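Local coordinates for protein membrane-bound protease PH1510 (Pyrococcus horikoshii, PDB 6M4B) that cleaves proteins, preferentially near hydrophobic or aromatic residues, as a membrane-bound protease whose N-terminal protease domain is the part described here, at residues A[45-50]-A[77-82]; A[71-76]-A[94-99]; A[17-22]-A[53-58]; A[104-109]-A[148-153]. The protein carries 1 engineered substitution. All blocks are in the same frame, centred on the assembly; numbering follows the deposited sequence.

Contact 1: residues A[45-50]-A[77-82]; sequences ELDTPG and PGASAA
In the substrate-binding region of this protease domain, Asp47 of strand 41-47 and Thr48, next in the chain, are hydrogen-bonded to Ser80 and Ala82 and packed on Ala79, on the approach to the nucleophile position. The backbone of Thr48 bridges that of Ala81 on both sides: Thr48 N donates to Ser80 O at 2.9 Å, and Ala82 N to Thr48 O at 3.2 Å. Thr48 O also receives a weak bond from Ser80 OG at 3.3 Å, so one carbonyl serves two donors. The strand axes diverge by 63°, and the pairing goes no further than this single bridge. Asp47 extends the grip by one residue. With CG anti to the backbone N (chi1 -173°), its carboxylate lies against the Ala79 methyl, and OD1 accepts from Ser80 N at 3.0 Å, met from above the carboxylate plane. The domain belongs to the ClpP/crotonase clan, and the chain leaves this strand into Gly50, the first residue of a substrate-binding stretch, close to Ala83, the engineered alanine at the nucleophile position. Gly50 N donates to Thr48 OG1 at 3.1 Å, an ST turn, while the same hydroxyl bonds Gly17 O. Threonine suits this post because it can accept and donate at once; glycine suits position 50 because phi there is 130°. On the buried side, Leu46 CD2 packs on Ala81 CB at 4.1 Å.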
loop_
_atom_site.group_PDB
_atom_site.type_symbol
_atom_site.label_atom_id
_atom_site.label_comp_id
_atom_site.label_asym_id
_atom_site.label_seq_id
_atom_site.Cartn_x
_atom_site.Cartn_y
_atom_site.Cartn_z
ATOM N N GLU A 45 10.086 19.321 -0.787
ATOM C CA GLU A 45 11.470 19.379 -0.335
ATOM C C GLU A 45 11.530 18.691 1.033
ATOM O O GLU A 45 10.941 19.174 1.996
ATOM C CB GLU A 45 11.953 20.820 -0.234
ATOM C CG GLU A 45 12.187 21.461 -1.600
ATOM C CD GLU A 45 12.470 22.967 -1.533
ATOM O OE1 GLU A 45 12.331 23.554 -0.439
ATOM O OE2 GLU A 45 12.811 23.569 -2.576
ATOM N N LEU A 46 12.179 17.536 1.085
ATOM C CA LEU A 46 12.055 16.648 2.231
ATOM C C LEU A 46 13.390 16.506 2.939
ATOM O O LEU A 46 14.412 16.348 2.310
ATOM C CB LEU A 46 11.561 15.260 1.797
ATOM C CG LEU A 46 11.363 14.216 2.906
ATOM C CD1 LEU A 46 10.164 14.565 3.771
ATOM C CD2 LEU A 46 11.198 12.857 2.277
ATOM N N ASP A 47 13.357 16.643 4.262
ATOM C CA ASP A 47 14.527 16.437 5.120
ATOM C C ASP A 47 14.001 15.768 6.403
ATOM O O ASP A 47 13.294 16.387 7.215
ATOM C CB ASP A 47 15.215 17.774 5.432
ATOM C CG ASP A 47 16.541 17.608 6.179
ATOM O OD1 ASP A 47 17.059 16.475 6.272
ATOM O OD2 ASP A 47 17.119 18.633 6.616
ATOM N N THR A 48 14.297 14.491 6.554
ATOM C CA THR A 48 13.763 13.750 7.692
ATOM C C THR A 48 14.737 12.672 8.107
ATOM O O THR A 48 15.406 12.087 7.262
ATOM C CB THR A 48 12.389 13.139 7.379
ATOM O OG1 THR A 48 11.871 12.491 8.545
ATOM C CG2 THR A 48 12.445 12.116 6.226
ATOM N N PRO A 49 14.855 12.425 9.417
ATOM C CA PRO A 49 15.627 11.241 9.869
ATOM C C PRO A 49 14.752 9.971 9.957
ATOM O O PRO A 49 15.279 8.886 10.184
ATOM C CB PRO A 49 16.107 11.655 11.265
ATOM C CG PRO A 49 14.963 12.504 11.766
ATOM C CD PRO A 49 14.363 13.228 10.555
ATOM N N GLY A 50 13.442 10.117 9.791
ATOM C CA GLY A 50 12.525 9.015 9.901
ATOM C C GLY A 50 11.389 9.373 10.816
ATOM O O GLY A 50 11.152 10.555 11.092
ATOM N N PRO A 77 20.961 20.936 0.555
ATOM C CA PRO A 77 22.163 20.107 0.738
ATOM C C PRO A 77 22.401 19.916 2.246
ATOM O O PRO A 77 22.042 20.789 3.028
ATOM C CB PRO A 77 23.262 20.934 0.048
ATOM C CG PRO A 77 22.528 21.623 -1.072
ATOM C CD PRO A 77 21.224 22.037 -0.392
ATOM N N GLY A 78 22.890 18.742 2.643
ATOM C CA GLY A 78 22.912 18.339 4.043
ATOM C C GLY A 78 21.700 17.530 4.482
ATOM O O GLY A 78 21.799 16.794 5.443
ATOM N N ALA A 79 20.554 17.687 3.801
ATOM C CA ALA A 79 19.356 16.922 4.133
ATOM C C ALA A 79 19.482 15.395 3.899
ATOM O O ALA A 79 20.350 14.884 3.161
ATOM C CB ALA A 79 18.160 17.448 3.366
ATOM N N SER A 80 18.569 14.657 4.498
ATOM C CA SER A 80 18.458 13.230 4.173
ATOM C C SER A 80 16.993 12.798 4.095
ATOM O O SER A 80 16.109 13.493 4.584
ATOM C CB SER A 80 19.229 12.415 5.224
ATOM O OG SER A 80 18.611 12.629 6.459
ATOM N N ALA A 81 16.743 11.709 3.366
ATOM C CA ALA A 81 15.433 11.033 3.396
ATOM C C ALA A 81 15.758 9.658 3.921
ATOM O O ALA A 81 15.963 8.707 3.170
ATOM C CB ALA A 81 14.819 10.963 2.009
ATOM N N ALA A 82 15.943 9.608 5.231
ATOM C CA ALA A 82 16.444 8.399 5.898
ATOM C C ALA A 82 15.241 7.649 6.446
ATOM O O ALA A 82 14.211 8.241 6.740
ATOM C CB ALA A 82 17.464 8.743 7.000
#

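Contact 2: residues A[71-76]-A[94-99]; sequences IIYVYP and LIAMAP
Ile72 and Val74 exchange four backbone hydrogen bonds with Leu94, Ala96 and Ala98. Ile72 N donates to Leu94 O at 3.0 Å and Ala96 N returns a bond to Ile72 O at 2.9 Å; further along, Val74 N reaches Ala96 O at 2.8 Å and Ala98 N reaches Val74 O at 3.0 Å. Ile72 and Val74 thus use both their N-H and C=O groups toward this neighbour, while Tyr73, between them, turns its own to Ile44 and Leu46 of strand 41-47. CA-H...O contacts accompany the ladder, among them Tyr73 CA to Ala96 O at 3.2 Å. Such alternation is the signature of parallel pairing, and these strands, only 15° apart in direction, sit within the six-stranded parallel sheet of the ClpP/crotonase-type domain; the connection, a variant of the beta-alpha-beta crossover, runs through short strand 80-82 and helix 84-90.

Apolar packing divides between the two faces. On the one bearing Ile72 and Ile95, Val74 CG2 lies beside Met97 CG at 3.7 Å, the two side chains pointing the same way; branched and flexible chains fill this side, against which helix 84-90 packs. On the other, Ile71 CG1 rests alongside Leu94 CB at 3.9 Å.

The tyrosines add aromatic contacts. Tyr73 lies with CG anti to its N (chi1 -178°), bringing the ring across the small Ala96, with CD1 to Ala96 CB at 3.7 Å and Ala96 O at the ring edge. Tyr75 CB lies over one face of that ring, and Tyr73 OH finds its hydrogen-bond partner in Ala172 O. The methyl of Ala98 meets Tyr75 CD2.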
loop_
_atom_site.group_PDB
_atom_site.type_symbol
_atom_site.label_atom_id
_atom_site.label_comp_id
_atom_site.label_asym_id
_atom_site.label_seq_id
_atom_site.Cartn_x
_atom_site.Cartn_y
_atom_site.Cartn_z
ATOM N N ILE A 71 6.714 14.973 -6.564
ATOM C CA ILE A 71 8.152 14.838 -6.717
ATOM C C ILE A 71 8.716 15.003 -5.309
ATOM O O ILE A 71 8.454 16.006 -4.654
ATOM C CB ILE A 71 8.714 15.879 -7.691
ATOM C CG1 ILE A 71 8.091 15.651 -9.071
ATOM C CG2 ILE A 71 10.227 15.759 -7.773
ATOM C CD1 ILE A 71 8.432 16.700 -10.094
ATOM N N ILE A 72 9.499 14.024 -4.865
ATOM C CA ILE A 72 10.155 14.108 -3.585
ATOM C C ILE A 72 11.578 14.573 -3.869
ATOM O O ILE A 72 12.287 13.950 -4.648
ATOM C CB ILE A 72 10.118 12.754 -2.824
ATOM C CG1 ILE A 72 8.664 12.350 -2.510
ATOM C CG2 ILE A 72 10.919 12.855 -1.558
ATOM C CD1 ILE A 72 7.903 13.257 -1.592
ATOM N N TYR A 73 11.947 15.698 -3.254
ATOM C CA TYR A 73 13.197 16.364 -3.510
ATOM C C TYR A 73 13.918 16.448 -2.189
ATOM O O TYR A 73 13.502 17.183 -1.295
ATOM C CB TYR A 73 12.974 17.748 -4.084
ATOM C CG TYR A 73 14.212 18.580 -4.473
ATOM C CD1 TYR A 73 15.429 17.987 -4.754
ATOM C CD2 TYR A 73 14.135 19.980 -4.568
ATOM C CE1 TYR A 73 16.522 18.731 -5.146
ATOM C CE2 TYR A 73 15.243 20.753 -4.948
ATOM C CZ TYR A 73 16.417 20.132 -5.274
ATOM O OH TYR A 73 17.530 20.872 -5.671
ATOM N N VAL A 74 14.984 15.667 -2.081
ATOM C CA VAL A 74 15.769 15.628 -0.869
ATOM C C VAL A 74 16.685 16.865 -0.869
ATOM O O VAL A 74 17.649 16.969 -1.648
ATOM C CB VAL A 74 16.605 14.339 -0.742
ATOM C CG1 VAL A 74 17.185 14.263 0.684
ATOM C CG2 VAL A 74 15.735 13.110 -1.029
ATOM N N TYR A 75 16.362 17.791 0.010
ATOM C CA TYR A 75 16.826 19.177 -0.087
ATOM C C TYR A 75 16.553 19.868 1.265
ATOM O O TYR A 75 15.518 19.556 1.900
ATOM C CB TYR A 75 16.053 19.866 -1.223
ATOM C CG TYR A 75 16.376 21.317 -1.445
ATOM C CD1 TYR A 75 15.735 22.318 -0.694
ATOM C CD2 TYR A 75 17.294 21.704 -2.423
ATOM C CE1 TYR A 75 16.022 23.665 -0.908
ATOM C CE2 TYR A 75 17.605 23.049 -2.635
ATOM C CZ TYR A 75 16.957 24.011 -1.879
ATOM O OH TYR A 75 17.243 25.310 -2.083
ATOM N N PRO A 76 17.426 20.826 1.685
ATOM C CA PRO A 76 18.620 21.422 1.035
ATOM C C PRO A 76 19.821 20.558 1.184
ATOM O O PRO A 76 19.730 19.544 1.859
ATOM C CB PRO A 76 18.847 22.730 1.819
ATOM C CG PRO A 76 18.280 22.445 3.162
ATOM C CD PRO A 76 17.091 21.534 2.940
ATOM N N LEU A 94 8.558 10.782 -8.801
ATOM C CA LEU A 94 9.885 11.143 -9.228
ATOM C C LEU A 94 10.707 11.528 -7.996
ATOM O O LEU A 94 10.178 12.166 -7.095
ATOM C CB LEU A 94 9.835 12.335 -10.191
ATOM C CG LEU A 94 11.048 12.483 -11.125
ATOM C CD1 LEU A 94 10.899 11.476 -12.220
ATOM C CD2 LEU A 94 11.154 13.863 -11.777
ATOM N N ILE A 95 11.974 11.131 -7.953
ATOM C CA ILE A 95 12.821 11.480 -6.847
ATOM C C ILE A 95 13.958 12.285 -7.400
ATOM O O ILE A 95 14.609 11.858 -8.351
ATOM C CB ILE A 95 13.406 10.242 -6.105
ATOM C CG1 ILE A 95 12.296 9.289 -5.621
ATOM C CG2 ILE A 95 14.204 10.699 -4.905
ATOM C CD1 ILE A 95 12.815 7.884 -5.333
ATOM N N ALA A 96 14.225 13.392 -6.741
ATOM C CA ALA A 96 15.400 14.205 -6.995
ATOM C C ALA A 96 16.181 14.386 -5.695
ATOM O O ALA A 96 15.583 14.516 -4.610
ATOM C CB ALA A 96 14.975 15.556 -7.532
ATOM N N MET A 97 17.493 14.407 -5.820
ATOM C CA MET A 97 18.383 14.711 -4.675
ATOM C C MET A 97 19.384 15.870 -4.957
ATOM O O MET A 97 19.963 15.945 -6.013
ATOM C CB MET A 97 19.144 13.455 -4.246
ATOM C CG MET A 97 18.249 12.337 -3.670
ATOM S SD MET A 97 19.223 10.892 -3.249
ATOM C CE MET A 97 19.962 11.445 -1.719
ATOM N N ALA A 98 19.481 16.799 -4.025
ATOM C CA ALA A 98 20.521 17.848 -4.078
ATOM C C ALA A 98 21.882 17.237 -3.758
ATOM O O ALA A 98 21.932 16.244 -3.030
ATOM C CB ALA A 98 20.221 18.932 -3.068
ATOM N N PRO A 99 22.979 17.777 -4.335
ATOM C CA PRO A 99 24.298 17.230 -3.942
ATOM C C PRO A 99 24.507 17.458 -2.456
ATOM O O PRO A 99 23.905 18.397 -1.892
ATOM C CB PRO A 99 25.288 18.020 -4.794
ATOM C CG PRO A 99 24.487 18.476 -5.991
ATOM C CD PRO A 99 23.105 18.761 -5.428
#

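Contact 3: residues A[17-22]-A[53-58]; sequences GQITSY and ADAMMN
The peptide plane joining Thr20 to Ser21 has one face covered by the methyl of Ala55. Ala55 CB stands almost directly above the carbonyl carbon, 3.5 Å from Thr20 C and 3.5 Å from Thr20 O, with Ser21 N slightly farther at 3.8 Å. The small alanine suits a place where the helix comes this near the chain, Ser21 CA and Ala55 CA being 5.2 Å apart. No hydrogen bond crosses between the segments; the contact is purely one of van der Waals packing. It sets the N-terminal turn of helix 53-64 against the chain that leads from strand 9-16 into helix 21-36, both elements of the ClpP-like protease domain, and helix 53-64 starts with the substrate-binding Ala53. Thr20 is the N-cap of helix 21-36, its OG1 accepting weakly from Tyr22 N at 3.1 Å. Beta-branched Ile19 adds the other apolar contact: its CG2, anti to the backbone N while CG1 lies beside it (chi1 -55°), meets Ala55 CB at 4.0 Å and borders Met56 N at 4.1 Å. Helix 84-90 covers this side, with Ile88 on Ile19 and Tyr87 on Met56. At the subunit boundary, Asp54 O receives a weak hydrogen bond from Gln65 of the second subunit.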
loop_
_atom_site.group_PDB
_atom_site.type_symbol
_atom_site.label_atom_id
_atom_site.label_comp_id
_atom_site.label_asym_id
_atom_site.label_seq_id
_atom_site.Cartn_x
_atom_site.Cartn_y
_atom_site.Cartn_z
ATOM N N GLY A 17 11.866 17.348 9.643
ATOM C CA GLY A 17 11.717 16.738 10.974
ATOM C C GLY A 17 11.151 15.326 10.943
ATOM O O GLY A 17 11.051 14.688 9.883
ATOM N N GLN A 18 10.759 14.832 12.115
ATOM C CA GLN A 18 10.303 13.467 12.253
ATOM C C GLN A 18 8.998 13.261 11.543
ATOM O O GLN A 18 8.181 14.138 11.511
ATOM C CB GLN A 18 10.177 13.069 13.728
ATOM C CG GLN A 18 11.526 12.910 14.408
ATOM C CD GLN A 18 11.543 11.748 15.384
ATOM O OE1 GLN A 18 11.694 11.945 16.593
ATOM N NE2 GLN A 18 11.372 10.526 14.865
ATOM N N ILE A 19 8.808 12.086 10.965
ATOM C CA ILE A 19 7.524 11.765 10.377
ATOM C C ILE A 19 6.570 11.359 11.509
ATOM O O ILE A 19 6.863 10.447 12.285
ATOM C CB ILE A 19 7.629 10.605 9.370
ATOM C CG1 ILE A 19 8.673 10.894 8.272
ATOM C CG2 ILE A 19 6.263 10.311 8.780
ATOM C CD1 ILE A 19 8.464 12.199 7.506
ATOM N N THR A 20 5.440 12.042 11.590
ATOM C CA THR A 20 4.419 11.789 12.600
ATOM C C THR A 20 3.098 11.865 11.870
ATOM O O THR A 20 3.079 12.242 10.686
ATOM C CB THR A 20 4.439 12.862 13.712
ATOM O OG1 THR A 20 3.977 14.104 13.183
ATOM C CG2 THR A 20 5.830 13.049 14.283
ATOM N N SER A 21 1.996 11.607 12.577
ATOM C CA SER A 21 0.620 11.795 12.033
ATOM C C SER A 21 0.400 13.212 11.531
ATOM O O SER A 21 -0.389 13.435 10.621
ATOM C CB SER A 21 -0.469 11.567 13.110
ATOM O OG SER A 21 0.014 10.810 14.192
ATOM N N TYR A 22 1.021 14.174 12.204
ATOM C CA TYR A 22 0.905 15.559 11.812
ATOM C C TYR A 22 1.581 15.752 10.450
ATOM O O TYR A 22 1.025 16.434 9.585
ATOM C CB TYR A 22 1.472 16.496 12.911
ATOM C CG TYR A 22 1.401 17.952 12.518
ATOM C CD1 TYR A 22 0.157 18.592 12.295
ATOM C CD2 TYR A 22 2.574 18.694 12.317
ATOM C CE1 TYR A 22 0.094 19.932 11.894
ATOM C CE2 TYR A 22 2.519 20.032 11.926
ATOM C CZ TYR A 22 1.287 20.644 11.717
ATOM O OH TYR A 22 1.290 21.964 11.319
ATOM N N ALA A 53 6.156 4.386 11.232
ATOM C CA ALA A 53 5.859 3.570 10.086
ATOM C C ALA A 53 4.413 3.736 9.569
ATOM O O ALA A 53 4.202 3.819 8.366
ATOM C CB ALA A 53 6.154 2.120 10.411
ATOM N N ASP A 54 3.446 3.829 10.474
ATOM C CA ASP A 54 2.047 4.007 10.082
ATOM C C ASP A 54 1.762 5.349 9.352
ATOM O O ASP A 54 1.016 5.375 8.341
ATOM C CB ASP A 54 1.041 3.742 11.265
ATOM C CG ASP A 54 1.383 4.533 12.570
ATOM O OD1 ASP A 54 1.893 5.665 12.516
ATOM O OD2 ASP A 54 1.159 4.018 13.685
ATOM N N ALA A 55 2.347 6.436 9.862
ATOM C CA ALA A 55 2.219 7.725 9.226
ATOM C C ALA A 55 2.895 7.661 7.831
ATOM O O ALA A 55 2.303 8.115 6.880
ATOM C CB ALA A 55 2.817 8.824 10.088
ATOM N N MET A 56 4.078 7.037 7.751
ATOM C CA MET A 56 4.754 6.806 6.464
ATOM C C MET A 56 3.849 6.097 5.457
ATOM O O MET A 56 3.713 6.555 4.333
ATOM C CB MET A 56 6.049 6.055 6.691
ATOM C CG MET A 56 6.760 5.582 5.446
ATOM S SD MET A 56 6.198 3.962 4.857
ATOM C CE MET A 56 7.087 2.957 6.048
ATOM N N MET A 57 3.162 5.035 5.889
ATOM C CA MET A 57 2.288 4.265 5.007
ATOM C C MET A 57 1.117 5.060 4.511
ATOM O O MET A 57 0.825 4.975 3.341
ATOM C CB MET A 57 1.851 2.926 5.640
ATOM C CG MET A 57 2.977 1.891 5.591
ATOM S SD MET A 57 2.471 0.337 6.269
ATOM C CE MET A 57 3.974 -0.323 6.909
ATOM N N ASN A 58 0.497 5.872 5.367
ATOM C CA ASN A 58 -0.581 6.760 4.926
ATOM C C ASN A 58 -0.054 7.865 4.016
ATOM O O ASN A 58 -0.727 8.207 3.040
ATOM C CB ASN A 58 -1.334 7.407 6.111
ATOM C CG ASN A 58 -1.973 6.375 7.045
ATOM O OD1 ASN A 58 -2.532 5.375 6.603
ATOM N ND2 ASN A 58 -1.891 6.629 8.343
#

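Contact 4: residues A[104-109]-A[148-153]; sequences GACRPI and EEFITK
Ile151 and Phe150 form the apolar centre, packed against Gly104, Cys106 and Pro108. Gly104 CA lies over one face of the Phe150 ring, 4.0 Å from its centroid, a CH-pi contact that the bare glycine backbone permits. Cys106 SG sits obliquely to that ring and touches Phe150 CB at 3.7 Å. The two branches of Ile151 divide the work: CG1 packs on Cys106 CB at 4.0 Å, while CG2 meets Pro108 CD at 3.6 Å, the side chains crossing at about a right angle. Outward from these apolar groups, Cys106 N donates to Phe150 O at 2.7 Å, approaching from above the carbonyl plane. At the polar edge the Arg107 chain, extended at first and bent at chi3 (-58°), carries its guanidinium to the end of helix 144-152, where NH1 donates to Thr152 O at 3.1 Å, far out of the carbonyl plane. Ile151 O lies over a face of the guanidinium. Arg107 N is held by Asp154 OD1. Since the carbonyls at a helix C-terminus carry partial negative charge, arginine is probably favoured electrostatically here, and together with the Cys106 N bond it probably helps hold the substrate-binding residues Ala105 to Ile109 against the helix.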
loop_
_atom_site.group_PDB
_atom_site.type_symbol
_atom_site.label_atom_id
_atom_site.label_comp_id
_atom_site.label_asym_id
_atom_site.label_seq_id
_atom_site.Cartn_x
_atom_site.Cartn_y
_atom_site.Cartn_z
ATOM N N GLY A 104 18.266 6.410 2.343
ATOM C CA GLY A 104 18.444 5.040 2.832
ATOM C C GLY A 104 18.574 4.940 4.342
ATOM O O GLY A 104 17.987 5.753 5.093
ATOM N N ALA A 105 19.303 3.916 4.775
ATOM C CA ALA A 105 19.423 3.559 6.198
ATOM C C ALA A 105 18.079 3.283 6.793
ATOM O O ALA A 105 17.541 4.101 7.586
ATOM C CB ALA A 105 20.170 4.673 6.989
ATOM N N CYS A 106 17.490 2.150 6.427
ATOM C CA CYS A 106 16.113 1.822 6.921
ATOM C C CYS A 106 16.021 0.539 7.775
ATOM O O CYS A 106 14.928 -0.082 7.833
ATOM C CB CYS A 106 15.178 1.650 5.692
ATOM S SG CYS A 106 15.344 2.958 4.492
ATOM N N ARG A 107 17.126 0.110 8.376
ATOM C CA ARG A 107 17.078 -1.040 9.272
ATOM C C ARG A 107 15.996 -0.756 10.300
ATOM O O ARG A 107 16.092 0.248 11.003
ATOM C CB ARG A 107 18.396 -1.325 9.979
ATOM C CG ARG A 107 18.361 -2.740 10.575
ATOM C CD ARG A 107 19.603 -3.058 11.397
ATOM N NE ARG A 107 20.883 -2.941 10.680
ATOM C CZ ARG A 107 21.299 -3.759 9.711
ATOM N NH1 ARG A 107 20.527 -4.750 9.271
ATOM N NH2 ARG A 107 22.493 -3.571 9.146
ATOM N N PRO A 108 14.920 -1.580 10.329
ATOM C CA PRO A 108 13.831 -1.286 11.281
ATOM C C PRO A 108 14.277 -1.653 12.695
ATOM O O PRO A 108 14.730 -2.792 12.943
ATOM C CB PRO A 108 12.646 -2.142 10.784
ATOM C CG PRO A 108 13.253 -3.182 9.918
ATOM C CD PRO A 108 14.656 -2.800 9.546
ATOM N N ILE A 109 14.232 -0.654 13.561
ATOM C CA ILE A 109 14.635 -0.775 14.950
ATOM C C ILE A 109 13.529 -0.277 15.899
ATOM O O ILE A 109 12.748 0.595 15.556
ATOM C CB ILE A 109 15.928 -0.000 15.225
ATOM C CG1 ILE A 109 15.686 1.533 15.194
ATOM C CG2 ILE A 109 17.028 -0.506 14.294
ATOM C CD1 ILE A 109 16.911 2.386 15.466
ATOM N N GLU A 148 16.082 -3.205 -0.884
ATOM C CA GLU A 148 16.181 -4.241 0.160
ATOM C C GLU A 148 17.424 -3.989 1.023
ATOM O O GLU A 148 17.337 -3.971 2.237
ATOM C CB GLU A 148 16.233 -5.648 -0.454
ATOM C CG GLU A 148 16.337 -6.736 0.613
ATOM C CD GLU A 148 16.247 -8.178 0.090
ATOM O OE1 GLU A 148 16.600 -9.080 0.850
ATOM O OE2 GLU A 148 15.876 -8.439 -1.053
ATOM N N GLU A 149 18.551 -3.683 0.392
ATOM C CA GLU A 149 19.748 -3.374 1.163
ATOM C C GLU A 149 19.657 -2.175 2.066
ATOM O O GLU A 149 20.349 -2.140 3.089
ATOM C CB GLU A 149 20.971 -3.294 0.282
ATOM C CG GLU A 149 21.229 -4.596 -0.505
ATOM C CD GLU A 149 22.429 -4.490 -1.420
ATOM O OE1 GLU A 149 23.144 -3.493 -1.340
ATOM O OE2 GLU A 149 22.694 -5.419 -2.177
ATOM N N PHE A 150 18.816 -1.195 1.757
ATOM C CA PHE A 150 18.624 -0.131 2.715
ATOM C C PHE A 150 18.243 -0.703 4.090
ATOM O O PHE A 150 18.446 -0.042 5.108
ATOM C CB PHE A 150 17.499 0.857 2.317
ATOM C CG PHE A 150 17.745 1.672 1.066
ATOM C CD1 PHE A 150 19.026 1.993 0.626
ATOM C CD2 PHE A 150 16.643 2.115 0.300
ATOM C CE1 PHE A 150 19.229 2.755 -0.508
ATOM C CE2 PHE A 150 16.833 2.891 -0.840
ATOM C CZ PHE A 150 18.132 3.235 -1.233
ATOM N N ILE A 151 17.556 -1.836 4.092
ATOM C CA ILE A 151 17.125 -2.482 5.306
ATOM C C ILE A 151 18.206 -3.474 5.752
ATOM O O ILE A 151 18.687 -3.377 6.871
ATOM C CB ILE A 151 15.757 -3.217 5.128
ATOM C CG1 ILE A 151 14.626 -2.216 5.022
ATOM C CG2 ILE A 151 15.464 -4.187 6.276
ATOM C CD1 ILE A 151 13.273 -2.824 4.740
ATOM N N THR A 152 18.561 -4.429 4.892
ATOM C CA THR A 152 19.364 -5.567 5.345
ATOM C C THR A 152 20.812 -5.173 5.696
ATOM O O THR A 152 21.431 -5.819 6.513
ATOM C CB THR A 152 19.425 -6.666 4.305
ATOM O OG1 THR A 152 19.972 -6.124 3.089
ATOM C CG2 THR A 152 18.023 -7.292 4.085
ATOM N N LYS A 153 21.336 -4.129 5.053
ATOM C CA LYS A 153 22.679 -3.612 5.288
ATOM C C LYS A 153 22.649 -2.237 5.920
ATOM O O LYS A 153 23.677 -1.685 6.237
ATOM C CB LYS A 153 23.432 -3.602 3.957
ATOM C CG LYS A 153 23.765 -5.010 3.553
ATOM C CD LYS A 153 24.424 -5.246 2.209
ATOM C CE LYS A 153 24.265 -6.725 1.841
ATOM N NZ LYS A 153 25.422 -7.334 1.107
#

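From the N terminus, contact 3 opens at 17-22, after the first strand, and closes at 53-58, spanning helix 21-36 and strand 41-47. Contact 1 opens within it at 45-50 and closes beyond it at 77-82, so the two cross; Gly50 O probably bonds Ile19 N between them. Contact 2 starts at 71-76, inside the loop of contact 1, and ends at 94-99, crossing it in turn. Contact 4, 104-109 with 148-153, follows in series. None nests. Strands 41-47 and 70-74 make contacts 1 and 2 neighbours in the parallel sheet, and contact 1 ties that sheet to strand 80-82 of the mixed one. Contact 3 joins the chain leading into helix 21-36 to the first turns of helix 53-64.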